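Local coordinates for cytoplasmic protein (Cryptococcus neoformans var. grubii serotype A, PDB 7LPO) that probably hydrolyses steryl beta-glucosides, as a sterylglucosidase of the glycosyl hydrolase 5 family, at residues T210-T213 against F214-A217; T365-W368 against A369-V373. All blocks are in the same frame, centred on the assembly; numbering follows the deposited sequence.

Contact 1: T210-T213 against F214-A217; sequences TIWT and FFFA
Phe214 N donates to Thr210 O at 3.0 Å, the first of four i to i+4 bonds between 210-213 and 214-217, mid-way along helix 206-221. Phe215 N reaches Ile211 O at 2.9 Å, and Phe216 N reaches Trp212 O at 3.1 Å. The fourth bond, Ala217 N to Thr213 O, is as short at 2.9 Å but more bent, with an N-H...O angle of 136°. The backbone carbonyls of Thr210 to Thr213 are thus all taken within the helix.

The polar side chains are satisfied too. Both threonines keep OG1 beside their own backbone N (chi1 near -60°), which turns the hydroxyl back along the helix. Thr210 OG1 bonds to Leu206 O and probably to Trp368 NE1, and Thr213 OG1 to Gln209 O and Leu276 N. Trp212 NE1 is held by Asn208 OD1.

All eight residues are buried. Helices 232-254 and 400-419 pack against this part of the helix, in a chain whose glycosyl hydrolase 5 sequence points to a TIM-barrel catalytic domain. The methyl CG2 of Thr210 sits over a face of Phe214, 3.9 Å from the ring centroid, a CH-pi contact. Trp212, Phe215 and Phe216 form an aromatic cluster. The six-membered ring of Trp212 turns its edge toward the face of Phe215 in an offset edge-to-face pair, planes at 81°. Against Phe216 it meets rim to rim, with Trp212 CE3 3.5 Å from Phe216 CE2 and the planes nearly parallel. Phe215 CD2 lies over the centre of the Phe216 ring. Trp147 extends the cluster from a loop, and Phe400 meets Phe216 edge-to-face.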
ATOM      1  N   THR A 210     -15.282  -8.183 -13.009  1.00 16.40           N
ATOM      2  CA  THR A 210     -16.150  -7.332 -13.809  1.00 15.53           C
ATOM      3  C   THR A 210     -15.838  -5.865 -13.570  1.00 16.85           C
ATOM      4  O   THR A 210     -15.611  -5.106 -14.519  1.00 15.45           O
ATOM      5  CB  THR A 210     -17.616  -7.622 -13.482  1.00 18.50           C
ATOM      6  OG1 THR A 210     -17.907  -8.980 -13.809  1.00 15.65           O
ATOM      7  CG2 THR A 210     -18.544  -6.699 -14.269  1.00 18.81           C
ATOM      8  N   ILE A 211     -15.803  -5.460 -12.300  1.00 14.79           N
ATOM      9  CA  ILE A 211     -15.772  -4.042 -11.971  1.00 14.74           C
ATOM     10  C   ILE A 211     -14.486  -3.406 -12.466  1.00 14.69           C
ATOM     11  O   ILE A 211     -14.501  -2.295 -13.005  1.00 14.66           O
ATOM     12  CB  ILE A 211     -15.960  -3.843 -10.456  1.00 14.71           C
ATOM     13  CG1 ILE A 211     -17.393  -4.188 -10.059  1.00 14.76           C
ATOM     14  CG2 ILE A 211     -15.648  -2.402 -10.062  1.00 16.21           C
ATOM     15  CD1 ILE A 211     -17.591  -4.390  -8.559  1.00 14.75           C
ATOM     16  N   TRP A 212     -13.351  -4.093 -12.284  1.00 14.68           N
ATOM     17  CA  TRP A 212     -12.081  -3.543 -12.736  1.00 14.63           C
ATOM     18  C   TRP A 212     -11.999  -3.482 -14.256  1.00 14.66           C
ATOM     19  O   TRP A 212     -11.369  -2.572 -14.798  1.00 14.62           O
ATOM     20  CB  TRP A 212     -10.930  -4.367 -12.167  1.00 14.62           C
ATOM     21  CG  TRP A 212     -10.656  -4.105 -10.732  1.00 14.58           C
ATOM     22  CD1 TRP A 212     -10.811  -4.976  -9.703  1.00 14.59           C
ATOM     23  CD2 TRP A 212     -10.185  -2.876 -10.156  1.00 14.52           C
ATOM     24  NE1 TRP A 212     -10.456  -4.372  -8.517  1.00 14.55           N
ATOM     25  CE2 TRP A 212     -10.072  -3.082  -8.768  1.00 14.50           C
ATOM     26  CE3 TRP A 212      -9.848  -1.623 -10.682  1.00 14.48           C
ATOM     27  CZ2 TRP A 212      -9.627  -2.090  -7.895  1.00 14.45           C
ATOM     28  CZ3 TRP A 212      -9.403  -0.640  -9.816  1.00 14.43           C
ATOM     29  CH2 TRP A 212      -9.300  -0.878  -8.435  1.00 14.41           C
ATOM     30  N   THR A 213     -12.617  -4.433 -14.960  1.00 14.72           N
ATOM     31  CA  THR A 213     -12.663  -4.356 -16.418  1.00 14.75           C
ATOM     32  C   THR A 213     -13.479  -3.144 -16.865  1.00 14.74           C
ATOM     33  O   THR A 213     -13.102  -2.447 -17.818  1.00 14.73           O
ATOM     34  CB  THR A 213     -13.248  -5.651 -16.989  1.00 14.82           C
ATOM     35  OG1 THR A 213     -12.464  -6.776 -16.577  1.00 14.83           O
ATOM     36  CG2 THR A 213     -13.277  -5.632 -18.504  1.00 14.86           C
ATOM     37  N   PHE A 214     -14.598  -2.881 -16.179  1.00 14.75           N
ATOM     38  CA  PHE A 214     -15.356  -1.652 -16.394  1.00 14.74           C
ATOM     39  C   PHE A 214     -14.472  -0.428 -16.168  1.00 14.67           C
ATOM     40  O   PHE A 214     -14.343   0.436 -17.041  1.00 14.66           O
ATOM     41  CB  PHE A 214     -16.571  -1.611 -15.447  1.00 14.75           C
ATOM     42  CG  PHE A 214     -17.719  -2.518 -15.835  1.00 14.83           C
ATOM     43  CD1 PHE A 214     -17.758  -3.173 -17.051  1.00 14.88           C
ATOM     44  CD2 PHE A 214     -18.791  -2.690 -14.965  1.00 14.85           C
ATOM     45  CE1 PHE A 214     -18.850  -3.979 -17.398  1.00 14.95           C
ATOM     46  CE2 PHE A 214     -19.878  -3.505 -15.304  1.00 14.92           C
ATOM     47  CZ  PHE A 214     -19.905  -4.147 -16.516  1.00 14.97           C
ATOM     48  N   PHE A 215     -13.843  -0.353 -14.990  1.00 14.63           N
ATOM     49  CA  PHE A 215     -13.114   0.849 -14.585  1.00 14.56           C
ATOM     50  C   PHE A 215     -12.049   1.247 -15.601  1.00 14.55           C
ATOM     51  O   PHE A 215     -11.947   2.419 -15.980  1.00 14.52           O
ATOM     52  CB  PHE A 215     -12.479   0.620 -13.210  1.00 14.53           C
ATOM     53  CG  PHE A 215     -11.872   1.857 -12.593  1.00 14.47           C
ATOM     54  CD1 PHE A 215     -12.669   2.787 -11.935  1.00 14.45           C
ATOM     55  CD2 PHE A 215     -10.502   2.081 -12.652  1.00 14.43           C
ATOM     56  CE1 PHE A 215     -12.125   3.909 -11.357  1.00 14.40           C
ATOM     57  CE2 PHE A 215      -9.952   3.213 -12.070  1.00 14.38           C
ATOM     58  CZ  PHE A 215     -10.779   4.128 -11.416  1.00 14.36           C
ATOM     59  N   PHE A 216     -11.222   0.296 -16.026  1.00 14.56           N
ATOM     60  CA  PHE A 216     -10.061   0.604 -16.844  1.00 14.55           C
ATOM     61  C   PHE A 216     -10.305   0.435 -18.330  1.00 14.59           C
ATOM     62  O   PHE A 216      -9.557   1.012 -19.123  1.00 14.58           O
ATOM     63  CB  PHE A 216      -8.872  -0.288 -16.467  1.00 14.53           C
ATOM     64  CG  PHE A 216      -8.185   0.118 -15.214  1.00 14.48           C
ATOM     65  CD1 PHE A 216      -7.598   1.361 -15.101  1.00 14.43           C
ATOM     66  CD2 PHE A 216      -8.129  -0.743 -14.142  1.00 14.48           C
ATOM     67  CE1 PHE A 216      -6.970   1.736 -13.947  1.00 14.39           C
ATOM     68  CE2 PHE A 216      -7.491  -0.371 -12.980  1.00 14.43           C
ATOM     69  CZ  PHE A 216      -6.908   0.866 -12.883  1.00 14.39           C
ATOM     70  N   ALA A 217     -11.317  -0.348 -18.733  1.00 14.65           N
ATOM     71  CA  ALA A 217     -11.447  -0.683 -20.146  1.00 14.70           C
ATOM     72  C   ALA A 217     -12.883  -0.957 -20.575  1.00 14.75           C
ATOM     73  O   ALA A 217     -13.088  -1.667 -21.567  1.00 14.81           O
ATOM     74  CB  ALA A 217     -10.571  -1.918 -20.465  1.00 14.72           C
TER

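Contact 2: T365-W368 against A369-V373; sequences TCIW and AHHGV
The imidazole of His371 turns an edge to the carbonyl of Ile367. Its ND1 donates to Ile367 O at 2.8 Å, with the acceptor nearly in the ring plane and an N-H...O angle of 171°. The ring is held at its other nitrogen as well, because NE2 bonds to Lys224 N. These two bonds fix the rotation of the ring. Ile367 also runs alongside it, with CG1 3.9 Å from His371 CE1. The indole of Trp368 carries the CG2 methyl of Ile367 over one face, toward the rim, and meets Phe387 edge-to-face. The His370 ring is touched obliquely by Ile367 CD1, and its NE2 bonds to Glu360 O.

The backbone makes a short, weakly bonded helix at about 367-370, with Cys366 as N-cap and a Schellman motif closing it. Cys366 SG, anti to its backbone N (chi1 -180°), lies beside the carbonyl carbon, where it can accept from Ala369 N at 3.5 Å in a nearly straight bond. Cys366 O takes His370 N at 3.0 Å. Ile367 O receives a second, weak bond from His371 N, in addition to the ring N-H.

In the Schellman motif, Val373 N bonds to Trp368 O at 2.9 Å, and Gly372 N to Ala369 O at 2.8 Å. Gly372 is the C-prime residue, with positive phi (85°), the backbone shape that a Schellman motif needs at this position. The turn brings Val373 back beside Trp368, with Val373 CB 4.1 Å from Trp368 CB. From there the chain enters strand 374-375, whose Trp374 touches both Cys366 and Ala369.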
ATOM      1  N   THR A 365     -28.973 -10.220 -16.038  1.00 22.02           N
ATOM      2  CA  THR A 365     -28.334 -11.308 -16.759  1.00 22.03           C
ATOM      3  C   THR A 365     -26.864 -10.937 -16.913  1.00 21.61           C
ATOM      4  O   THR A 365     -26.471  -9.792 -16.681  1.00 22.57           O
ATOM      5  CB  THR A 365     -29.036 -11.556 -18.099  1.00 22.23           C
ATOM      6  OG1 THR A 365     -28.495 -12.722 -18.727  1.00 22.00           O
ATOM      7  CG2 THR A 365     -28.887 -10.372 -19.021  1.00 24.00           C
ATOM      8  N   CYS A 366     -26.045 -11.920 -17.279  1.00 19.21           N
ATOM      9  CA  CYS A 366     -24.605 -11.703 -17.341  1.00 18.14           C
ATOM     10  C   CYS A 366     -24.257 -10.686 -18.416  1.00 18.23           C
ATOM     11  O   CYS A 366     -24.637 -10.840 -19.584  1.00 17.75           O
ATOM     12  CB  CYS A 366     -23.874 -13.016 -17.620  1.00 19.02           C
ATOM     13  SG  CYS A 366     -22.083 -12.849 -17.712  1.00 19.60           S
ATOM     14  N   ILE A 367     -23.507  -9.651 -18.021  1.00 19.60           N
ATOM     15  CA  ILE A 367     -23.120  -8.612 -18.965  1.00 20.12           C
ATOM     16  C   ILE A 367     -22.091  -9.121 -19.967  1.00 20.16           C
ATOM     17  O   ILE A 367     -22.006  -8.592 -21.083  1.00 20.31           O
ATOM     18  CB  ILE A 367     -22.614  -7.376 -18.193  1.00 22.43           C
ATOM     19  CG1 ILE A 367     -22.569  -6.148 -19.106  1.00 21.35           C
ATOM     20  CG2 ILE A 367     -21.245  -7.628 -17.570  1.00 23.16           C
ATOM     21  CD1 ILE A 367     -23.945  -5.754 -19.673  1.00 21.31           C
ATOM     22  N   TRP A 368     -21.331 -10.165 -19.619  1.00 18.78           N
ATOM     23  CA  TRP A 368     -20.335 -10.698 -20.548  1.00 15.87           C
ATOM     24  C   TRP A 368     -20.976 -11.603 -21.585  1.00 15.59           C
ATOM     25  O   TRP A 368     -20.602 -11.563 -22.763  1.00 16.15           O
ATOM     26  CB  TRP A 368     -19.246 -11.425 -19.767  1.00 15.47           C
ATOM     27  CG  TRP A 368     -18.628 -10.501 -18.773  1.00 16.11           C
ATOM     28  CD1 TRP A 368     -18.583 -10.655 -17.421  1.00 15.36           C
ATOM     29  CD2 TRP A 368     -17.995  -9.244 -19.056  1.00 15.32           C
ATOM     30  NE1 TRP A 368     -17.964  -9.572 -16.841  1.00 15.28           N
ATOM     31  CE2 TRP A 368     -17.582  -8.700 -17.828  1.00 15.94           C
ATOM     32  CE3 TRP A 368     -17.736  -8.533 -20.231  1.00 15.31           C
ATOM     33  CZ2 TRP A 368     -16.914  -7.486 -17.742  1.00 15.18           C
ATOM     34  CZ3 TRP A 368     -17.082  -7.331 -20.145  1.00 15.24           C
ATOM     35  CH2 TRP A 368     -16.676  -6.816 -18.912  1.00 15.73           C
ATOM     36  N   ALA A 369     -21.968 -12.394 -21.172  1.00 16.39           N
ATOM     37  CA  ALA A 369     -22.807 -13.087 -22.142  1.00 17.19           C
ATOM     38  C   ALA A 369     -23.483 -12.092 -23.072  1.00 15.85           C
ATOM     39  O   ALA A 369     -23.602 -12.331 -24.280  1.00 16.67           O
ATOM     40  CB  ALA A 369     -23.856 -13.936 -21.420  1.00 18.96           C
ATOM     41  N   HIS A 370     -23.928 -10.962 -22.523  1.00 17.86           N
ATOM     42  CA  HIS A 370     -24.611  -9.955 -23.318  1.00 19.22           C
ATOM     43  C   HIS A 370     -23.697  -9.329 -24.355  1.00 20.75           C
ATOM     44  O   HIS A 370     -24.189  -8.767 -25.334  1.00 23.23           O
ATOM     45  CB  HIS A 370     -25.178  -8.874 -22.401  1.00 23.38           C
ATOM     46  CG  HIS A 370     -26.095  -7.924 -23.096  1.00 28.05           C
ATOM     47  ND1 HIS A 370     -27.198  -8.345 -23.803  1.00 29.42           N
ATOM     48  CD2 HIS A 370     -26.071  -6.576 -23.197  1.00 29.57           C
ATOM     49  CE1 HIS A 370     -27.821  -7.294 -24.304  1.00 30.04           C
ATOM     50  NE2 HIS A 370     -27.151  -6.210 -23.959  1.00 30.49           N
ATOM     51  N   HIS A 371     -22.384  -9.402 -24.157  1.00 18.95           N
ATOM     52  CA  HIS A 371     -21.416  -8.964 -25.148  1.00 17.49           C
ATOM     53  C   HIS A 371     -20.875 -10.124 -25.973  1.00 17.71           C
ATOM     54  O   HIS A 371     -19.912  -9.941 -26.720  1.00 18.23           O
ATOM     55  CB  HIS A 371     -20.275  -8.207 -24.459  1.00 15.35           C
ATOM     56  CG  HIS A 371     -20.650  -6.816 -24.058  1.00 16.21           C
ATOM     57  ND1 HIS A 371     -21.274  -6.529 -22.863  1.00 16.60           N
ATOM     58  CD2 HIS A 371     -20.549  -5.639 -24.723  1.00 15.27           C
ATOM     59  CE1 HIS A 371     -21.518  -5.231 -22.798  1.00 15.74           C
ATOM     60  NE2 HIS A 371     -21.080  -4.667 -23.910  1.00 15.23           N
ATOM     61  N   GLY A 372     -21.476 -11.308 -25.861  1.00 18.90           N
ATOM     62  CA  GLY A 372     -21.108 -12.428 -26.701  1.00 19.50           C
ATOM     63  C   GLY A 372     -19.932 -13.248 -26.223  1.00 21.48           C
ATOM     64  O   GLY A 372     -19.411 -14.055 -27.001  1.00 22.74           O
ATOM     65  N   VAL A 373     -19.493 -13.074 -24.975  1.00 19.51           N
ATOM     66  CA  VAL A 373     -18.372 -13.863 -24.475  1.00 16.35           C
ATOM     67  C   VAL A 373     -18.774 -15.321 -24.316  1.00 15.60           C
ATOM     68  O   VAL A 373     -17.987 -16.227 -24.615  1.00 15.62           O
ATOM     69  CB  VAL A 373     -17.850 -13.270 -23.153  1.00 18.53           C
ATOM     70  CG1 VAL A 373     -16.779 -14.177 -22.527  1.00 15.42           C
ATOM     71  CG2 VAL A 373     -17.303 -11.870 -23.394  1.00 18.76           C
TER

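Overall arrangement
Contacts 1 and 2 are neighbours, with centres about 14 Å apart. Contact 1 lies within helix 206-221 and contact 2 around the short helix 367-370, far later in the chain. Trp368 is the main bridge. Its NE1 lies 3.1 Å from Thr210 OG1, a probable hydrogen bond, and its CH2 packs 3.6 Å from Thr213 CG2. Phe214 adds a second point of contact, its CZ 3.9 Å from Ile367 CG2. The first contact is wholly buried, about 20 Å from the centre of the chain. The second lies further out, at about 33 Å, and is partly buried.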